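Side-chain contacts in sensor protein, Kinase (Polaromonas sp. JS666, PDB 3GRC), which probably receives a phosphoryl group through its CheY-like receiver domain, as part of a histidine-kinase signalling pathway: residues A[16-19]-A[20-24]; A[66-69]-A[70-74]; A[83-87]-A[88-92]. One frame throughout, in Å; residues are numbered along the deposited sequence.

In the fold
The three local contacts lie in three beta-alpha-beta units of one receiver domain, those of interactions 2 and 3 sharing strand 82-86 of a parallel sheet with the strand order 2-1-3-4-5. Interactions 1 and 2 are each held within a single helix, on opposite sides of the chain's centre and with their own centres about 23 Å apart. Interaction 3 comes near both. It packs against interaction 2, where I69 CD1 meets V85 CG2 at 3.8 Å and L72 CD1 meets I83 CD1 at 4.0 Å, while its nearest atoms stay about 5 Å from those of interaction 1. Interaction 3 also reaches the probable phosphorylation site, since S87 OG is hydrogen-bonded to D57, which matches the phospho-accepting aspartate of the family.

Interaction 1 of 3, residues A[16-19]-A[20-24]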
loop_
_atom_site.group_PDB
_atom_site.type_symbol
_atom_site.label_atom_id
_atom_site.label_comp_id
_atom_site.label_asym_id
_atom_site.label_seq_id
_atom_site.Cartn_x
_atom_site.Cartn_y
_atom_site.Cartn_z
ATOM N N PRO A 16 -3.598 -14.157 -2.934
ATOM C CA PRO A 16 -2.269 -14.691 -3.270
ATOM C C PRO A 16 -1.819 -14.340 -4.696
ATOM O O PRO A 16 -0.679 -13.918 -4.909
ATOM C CB PRO A 16 -2.441 -16.202 -3.070
ATOM C CG PRO A 16 -3.471 -16.284 -2.013
ATOM C CD PRO A 16 -4.470 -15.227 -2.424
ATOM N N ASP A 17 -2.712 -14.542 -5.663
ATOM C CA ASP A 17 -2.415 -14.222 -7.059
ATOM C C ASP A 17 -2.053 -12.755 -7.227
ATOM O O ASP A 17 -1.049 -12.437 -7.851
ATOM C CB ASP A 17 -3.605 -14.540 -7.974
ATOM C CG ASP A 17 -3.800 -16.031 -8.188
ATOM O OD1 ASP A 17 -2.807 -16.789 -8.101
ATOM O OD2 ASP A 17 -4.942 -16.442 -8.461
ATOM N N ILE A 18 -2.865 -11.862 -6.658
ATOM C CA ILE A 18 -2.611 -10.420 -6.766
ATOM C C ILE A 18 -1.337 -10.013 -5.998
ATOM O O ILE A 18 -0.603 -9.134 -6.439
ATOM C CB ILE A 18 -3.829 -9.575 -6.246
ATOM C CG1 ILE A 18 -5.121 -10.000 -6.953
ATOM C CG2 ILE A 18 -3.585 -8.085 -6.468
ATOM C CD1 ILE A 18 -5.077 -9.870 -8.479
ATOM N N ALA A 19 -1.078 -10.652 -4.857
ATOM C CA ALA A 19 0.114 -10.333 -4.056
ATOM C C ALA A 19 1.344 -10.636 -4.908
ATOM O O ALA A 19 2.272 -9.838 -4.981
ATOM C CB ALA A 19 0.150 -11.167 -2.770
ATOM N N ARG A 20 1.330 -11.790 -5.562
ATOM C CA ARG A 20 2.432 -12.186 -6.417
ATOM C C ARG A 20 2.513 -11.274 -7.651
ATOM O O ARG A 20 3.604 -10.927 -8.085
ATOM C CB ARG A 20 2.287 -13.664 -6.831
ATOM C CG ARG A 20 3.401 -14.216 -7.743
ATOM C CD ARG A 20 4.817 -14.088 -7.154
ATOM N NE ARG A 20 5.777 -14.899 -7.904
ATOM C CZ ARG A 20 7.080 -14.646 -8.020
ATOM N NH1 ARG A 20 7.628 -13.585 -7.437
ATOM N NH2 ARG A 20 7.832 -15.459 -8.746
ATOM N N LEU A 21 1.371 -10.884 -8.215
ATOM C CA LEU A 21 1.380 -9.998 -9.386
ATOM C C LEU A 21 2.079 -8.692 -8.980
ATOM O O LEU A 21 2.965 -8.202 -9.693
ATOM C CB LEU A 21 -0.050 -9.681 -9.876
ATOM C CG LEU A 21 -0.245 -8.646 -11.019
ATOM C CD1 LEU A 21 0.393 -9.157 -12.311
ATOM C CD2 LEU A 21 -1.741 -8.357 -11.258
ATOM N N LEU A 22 1.687 -8.140 -7.830
ATOM C CA LEU A 22 2.296 -6.894 -7.369
ATOM C C LEU A 22 3.798 -7.104 -7.169
ATOM O O LEU A 22 4.602 -6.309 -7.644
ATOM C CB LEU A 22 1.635 -6.391 -6.074
ATOM C CG LEU A 22 0.224 -5.782 -6.237
ATOM C CD1 LEU A 22 -0.417 -5.603 -4.886
ATOM C CD2 LEU A 22 0.314 -4.448 -6.961
ATOM N N ASN A 23 4.165 -8.190 -6.499
ATOM C CA ASN A 23 5.573 -8.498 -6.277
ATOM C C ASN A 23 6.333 -8.487 -7.617
ATOM O O ASN A 23 7.380 -7.855 -7.723
ATOM C CB ASN A 23 5.723 -9.865 -5.586
ATOM C CG ASN A 23 7.177 -10.242 -5.331
ATOM O OD1 ASN A 23 7.636 -11.284 -5.779
ATOM N ND2 ASN A 23 7.901 -9.400 -4.601
ATOM N N LEU A 24 5.795 -9.161 -8.635
ATOM C CA LEU A 24 6.435 -9.208 -9.956
ATOM C C LEU A 24 6.422 -7.872 -10.717
ATOM O O LEU A 24 7.430 -7.518 -11.329
ATOM C CB LEU A 24 5.796 -10.303 -10.813
ATOM C CG LEU A 24 6.068 -11.692 -10.237
ATOM C CD1 LEU A 24 5.152 -12.728 -10.907
ATOM C CD2 LEU A 24 7.559 -12.027 -10.427
#
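L22 packs back against I18 one helical turn earlier, its CD1 lying 4.3 Å from I18 CG2. The approach is set by the first torsion of L22: with CG anti to the carbonyl carbon (chi1 -74°), the branch point lies 3.5 Å from I18 O, the same oxygen that accepts the bond from L22 N at 2.9 Å. Three further bonds of this i to i+4 kind run beside it, from R20 N to P16 O, from L21 N to D17 O and from N23 N to A19 O.

R20 starts in the other direction. CG is anti to the backbone N, and a bend at the next torsion (chi2 57°) carries the chain along the helix to N23, where R20 NH1 gives N23 OD1 a weak, bent bond of 2.8 Å (129° at the hydrogen). CD2 of L24 lies over one face of the guanidinium, offset toward its rim, while CG of N23 sits at the edge in the same plane. The amide of N23 is thus used at both ends, because its ND2 is hydrogen-bonded to S33 OG.

Farther out, the inner side of the helix packs on the sheet and on loops: L22 rests on I11 and I112, A19 on M35 and E13, and I18 on E13 and K110. Weak hydrogen bonds from the backbone N of D17 and of I18 to D15 OD1 lie at the start of the helix. Such an amphipathic opening of a helix, set against the central parallel sheet, belongs to the first beta-alpha-beta unit of the CheY-like receiver fold.

Interaction 2 of 3, residues A[66-69]-A[70-74]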
loop_
_atom_site.group_PDB
_atom_site.type_symbol
_atom_site.label_atom_id
_atom_site.label_comp_id
_atom_site.label_asym_id
_atom_site.label_seq_id
_atom_site.Cartn_x
_atom_site.Cartn_y
_atom_site.Cartn_z
ATOM N N VAL A 66 -8.880 0.564 5.462
ATOM C CA VAL A 66 -8.895 1.901 6.046
ATOM C C VAL A 66 -8.510 1.866 7.523
ATOM O O VAL A 66 -7.887 2.795 8.028
ATOM C CB VAL A 66 -10.272 2.581 5.874
ATOM C CG1 VAL A 66 -10.257 3.956 6.528
ATOM C CG2 VAL A 66 -10.595 2.725 4.384
ATOM N N SER A 67 -8.876 0.789 8.207
ATOM C CA SER A 67 -8.539 0.627 9.619
ATOM C C SER A 67 -7.024 0.504 9.763
ATOM O O SER A 67 -6.417 1.074 10.676
ATOM C CB SER A 67 -9.205 -0.634 10.179
ATOM O OG SER A 67 -8.671 -0.963 11.451
ATOM N N LEU A 68 -6.419 -0.258 8.858
ATOM C CA LEU A 68 -4.980 -0.450 8.859
ATOM C C LEU A 68 -4.281 0.888 8.640
ATOM O O LEU A 68 -3.369 1.246 9.383
ATOM C CB LEU A 68 -4.581 -1.430 7.758
ATOM C CG LEU A 68 -3.089 -1.572 7.433
ATOM C CD1 LEU A 68 -2.267 -1.778 8.700
ATOM C CD2 LEU A 68 -2.921 -2.740 6.477
ATOM N N ILE A 69 -4.725 1.635 7.630
ATOM C CA ILE A 69 -4.115 2.925 7.317
ATOM C C ILE A 69 -4.243 3.928 8.468
ATOM O O ILE A 69 -3.301 4.672 8.752
ATOM C CB ILE A 69 -4.707 3.531 6.016
ATOM C CG1 ILE A 69 -4.366 2.635 4.825
ATOM C CG2 ILE A 69 -4.123 4.906 5.770
ATOM C CD1 ILE A 69 -5.020 3.047 3.528
ATOM N N ARG A 70 -5.400 3.947 9.121
ATOM C CA ARG A 70 -5.614 4.845 10.249
ATOM C C ARG A 70 -4.617 4.512 11.354
ATOM O O ARG A 70 -3.997 5.409 11.927
ATOM C CB ARG A 70 -7.037 4.714 10.796
ATOM C CG ARG A 70 -8.095 5.367 9.928
ATOM C CD ARG A 70 -9.474 5.342 10.582
ATOM N NE ARG A 70 -10.503 5.888 9.695
ATOM C CZ ARG A 70 -10.491 7.117 9.178
ATOM N NH1 ARG A 70 -9.499 7.964 9.448
ATOM N NH2 ARG A 70 -11.477 7.505 8.381
ATOM N N ALA A 71 -4.460 3.220 11.638
ATOM C CA ALA A 71 -3.542 2.770 12.680
ATOM C C ALA A 71 -2.110 3.201 12.364
ATOM O O ALA A 71 -1.368 3.620 13.253
ATOM C CB ALA A 71 -3.624 1.250 12.828
ATOM N N LEU A 72 -1.725 3.114 11.092
ATOM C CA LEU A 72 -0.378 3.515 10.674
ATOM C C LEU A 72 -0.124 5.020 10.830
ATOM O O LEU A 72 0.980 5.443 11.173
ATOM C CB LEU A 72 -0.139 3.095 9.221
ATOM C CG LEU A 72 -0.035 1.585 9.000
ATOM C CD1 LEU A 72 -0.239 1.256 7.534
ATOM C CD2 LEU A 72 1.318 1.103 9.483
ATOM N N ARG A 73 -1.144 5.828 10.578
ATOM C CA ARG A 73 -0.980 7.266 10.707
ATOM C C ARG A 73 -0.899 7.725 12.171
ATOM O O ARG A 73 -0.365 8.793 12.457
ATOM C CB ARG A 73 -2.118 8.005 9.981
ATOM C CG ARG A 73 -2.120 7.824 8.467
ATOM C CD ARG A 73 -0.710 7.852 7.914
ATOM N NE ARG A 73 -0.672 7.901 6.466
ATOM C CZ ARG A 73 0.344 7.449 5.740
ATOM N NH1 ARG A 73 1.391 6.904 6.342
ATOM N NH2 ARG A 73 0.322 7.556 4.420
ATOM N N ARG A 74 -1.412 6.917 13.096
ATOM C CA ARG A 74 -1.385 7.278 14.514
ATOM C C ARG A 74 -0.066 6.935 15.206
ATOM O O ARG A 74 0.106 7.197 16.395
ATOM C CB ARG A 74 -2.565 6.624 15.244
ATOM C CG ARG A 74 -3.909 7.175 14.774
ATOM C CD ARG A 74 -5.114 6.450 15.355
ATOM N NE ARG A 74 -5.260 6.633 16.799
ATOM C CZ ARG A 74 -4.913 5.726 17.706
ATOM N NH1 ARG A 74 -4.395 4.564 17.319
ATOM N NH2 ARG A 74 -5.091 5.973 18.997
#
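L68 and L72, one turn apart on helix 65-73, cross obliquely and meet through their CD1 methyls at 3.8 Å. Their first torsions differ, and together with the one-turn spacing they bring the methyls into touch. L68 has CG anti to the backbone N (chi1 169°), whereas L72 has CG anti to the carbonyl carbon (chi1 -69°) and leans back along the helix, with its CG 3.4 Å from L68 O. That oxygen also accepts the bond from L72 N at 3.0 Å.

Both leucines face inward. L68 fits against A39, A42 and L43 of helix 39-48, and L72 touches L43 as well as M54, so the pair fills the layer between two helices and the sheet in the doubly wound alpha/beta fold of receiver domains. Were L72 cut back to an alanine, L68 CD1 would probably lose its methyl partner and a gap would be likely to open between L43, M54 and I83.

On another side of the helix, V66 and R70 lie side by side and point the same way. R70 CG comes within 3.2 Å of V66 O, and the chain then runs extended to NE, which passes V66 CG1 at 3.7 Å; the guanidinium meets this methyl obliquely.

I69 and R73 follow a similar course with a different outcome. R73 CG stands 3.4 Å from I69 O, but a bend at the second torsion (chi2 -40°) turns the rest of the chain away from the helix. There NE is hydrogen-bonded to the backbone oxygen of L102, NH2 to that of A103, and NH1 to that of L81, so three carbonyl groups fix the rotation of the guanidinium.

Interaction 3 of 3, residues A[83-87]-A[88-92]; sequences IVVVS and ANARE
V85 and A90 meet across the bend that joins strand 82-86 to helix 90-97, a strand-to-helix connection of the kind that rims the active end of receiver domains. V85 is the first residue of 83-87 to touch the other segment. It is buried, and its CG1 approaches A90 CB at 4.5 Å, a loose apolar touch, while the same side chain also rests on L58 and W107.

Two residues on, S87 opens a type I beta turn that ends at A90. With OG anti to the backbone N (chi1 -173°), the hydroxyl is directed to D57, where OG is hydrogen-bonded to OD1. S87 occupies the place where receiver domains usually carry a serine or threonine, whose hydroxyl takes part in the response to phosphorylation; the same is likely here. Past the serine, N89 immediately precedes the helix, and its OD1 is held by N59 ND2, so one side chain ties the turn to D57 and the other to the loop after it.

The turn itself is closed only weakly: A90 N reaches S87 O at 3.3 Å with a bent angle of 131° at the hydrogen, and the methyl carbon A90 CB lies 3.2 Å from the same oxygen.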
loop_
_atom_site.group_PDB
_atom_site.type_symbol
_atom_site.label_atom_id
_atom_site.label_comp_id
_atom_site.label_asym_id
_atom_site.label_seq_id
_atom_site.Cartn_x
_atom_site.Cartn_y
_atom_site.Cartn_z
ATOM N N ILE A 83 1.678 5.617 1.077
ATOM C CA ILE A 83 0.713 4.545 0.929
ATOM C C ILE A 83 -0.135 4.698 -0.339
ATOM O O ILE A 83 -0.638 5.783 -0.630
ATOM C CB ILE A 83 -0.247 4.493 2.127
ATOM C CG1 ILE A 83 0.523 4.216 3.411
ATOM C CG2 ILE A 83 -1.320 3.429 1.881
ATOM C CD1 ILE A 83 -0.365 3.953 4.609
ATOM N N VAL A 84 -0.280 3.604 -1.080
ATOM C CA VAL A 84 -1.086 3.560 -2.298
ATOM C C VAL A 84 -2.112 2.442 -2.112
ATOM O O VAL A 84 -1.749 1.296 -1.846
ATOM C CB VAL A 84 -0.216 3.233 -3.567
ATOM C CG1 VAL A 84 -1.105 2.973 -4.765
ATOM C CG2 VAL A 84 0.734 4.378 -3.872
ATOM N N VAL A 85 -3.394 2.771 -2.239
ATOM C CA VAL A 85 -4.438 1.764 -2.107
ATOM C C VAL A 85 -4.616 1.110 -3.478
ATOM O O VAL A 85 -4.688 1.804 -4.494
ATOM C CB VAL A 85 -5.798 2.392 -1.680
ATOM C CG1 VAL A 85 -6.919 1.389 -1.878
ATOM C CG2 VAL A 85 -5.744 2.824 -0.241
ATOM N N VAL A 86 -4.657 -0.219 -3.500
ATOM C CA VAL A 86 -4.849 -0.982 -4.732
ATOM C C VAL A 86 -5.932 -1.954 -4.319
ATOM O O VAL A 86 -5.674 -2.925 -3.604
ATOM C CB VAL A 86 -3.584 -1.773 -5.145
ATOM C CG1 VAL A 86 -3.841 -2.502 -6.466
ATOM C CG2 VAL A 86 -2.386 -0.836 -5.266
ATOM N N SER A 87 -7.152 -1.682 -4.761
ATOM C CA SER A 87 -8.271 -2.499 -4.361
ATOM C C SER A 87 -9.408 -2.415 -5.355
ATOM O O SER A 87 -9.518 -1.447 -6.111
ATOM C CB SER A 87 -8.734 -2.040 -2.968
ATOM O OG SER A 87 -9.724 -2.881 -2.440
ATOM N N ALA A 88 -10.255 -3.438 -5.332
ATOM C CA ALA A 88 -11.404 -3.545 -6.219
ATOM C C ALA A 88 -12.427 -2.424 -6.027
ATOM O O ALA A 88 -12.991 -1.896 -6.987
ATOM C CB ALA A 88 -12.071 -4.899 -6.013
ATOM N N ASN A 89 -12.674 -2.067 -4.780
ATOM C CA ASN A 89 -13.629 -1.012 -4.490
ATOM C C ASN A 89 -12.848 0.236 -4.055
ATOM O O ASN A 89 -13.211 0.900 -3.080
ATOM C CB ASN A 89 -14.573 -1.472 -3.375
ATOM C CG ASN A 89 -15.088 -2.895 -3.592
ATOM O OD1 ASN A 89 -14.406 -3.872 -3.279
ATOM N ND2 ASN A 89 -16.288 -3.013 -4.142
ATOM N N ALA A 90 -11.783 0.548 -4.792
ATOM C CA ALA A 90 -10.930 1.687 -4.478
ATOM C C ALA A 90 -11.622 3.030 -4.592
ATOM O O ALA A 90 -11.510 3.871 -3.702
ATOM C CB ALA A 90 -9.707 1.673 -5.363
ATOM N N ARG A 91 -12.336 3.226 -5.693
ATOM C CA ARG A 91 -13.033 4.476 -5.956
ATOM C C ARG A 91 -14.069 4.790 -4.876
ATOM O O ARG A 91 -14.045 5.876 -4.291
ATOM C CB ARG A 91 -13.681 4.409 -7.337
ATOM C CG ARG A 91 -14.311 5.694 -7.830
ATOM C CD ARG A 91 -14.846 5.498 -9.246
ATOM N NE ARG A 91 -15.590 6.657 -9.727
ATOM C CZ ARG A 91 -16.162 6.738 -10.924
ATOM N NH1 ARG A 91 -16.077 5.720 -11.771
ATOM N NH2 ARG A 91 -16.822 7.837 -11.270
ATOM N N GLU A 92 -14.973 3.851 -4.602
ATOM C CA GLU A 92 -15.982 4.080 -3.569
ATOM C C GLU A 92 -15.352 4.185 -2.179
ATOM O O GLU A 92 -15.912 4.817 -1.291
ATOM C CB GLU A 92 -17.042 2.972 -3.576
ATOM C CG GLU A 92 -16.506 1.560 -3.763
ATOM C CD GLU A 92 -16.490 1.116 -5.230
ATOM O OE1 GLU A 92 -15.675 1.640 -6.027
ATOM O OE2 GLU A 92 -17.303 0.232 -5.581
#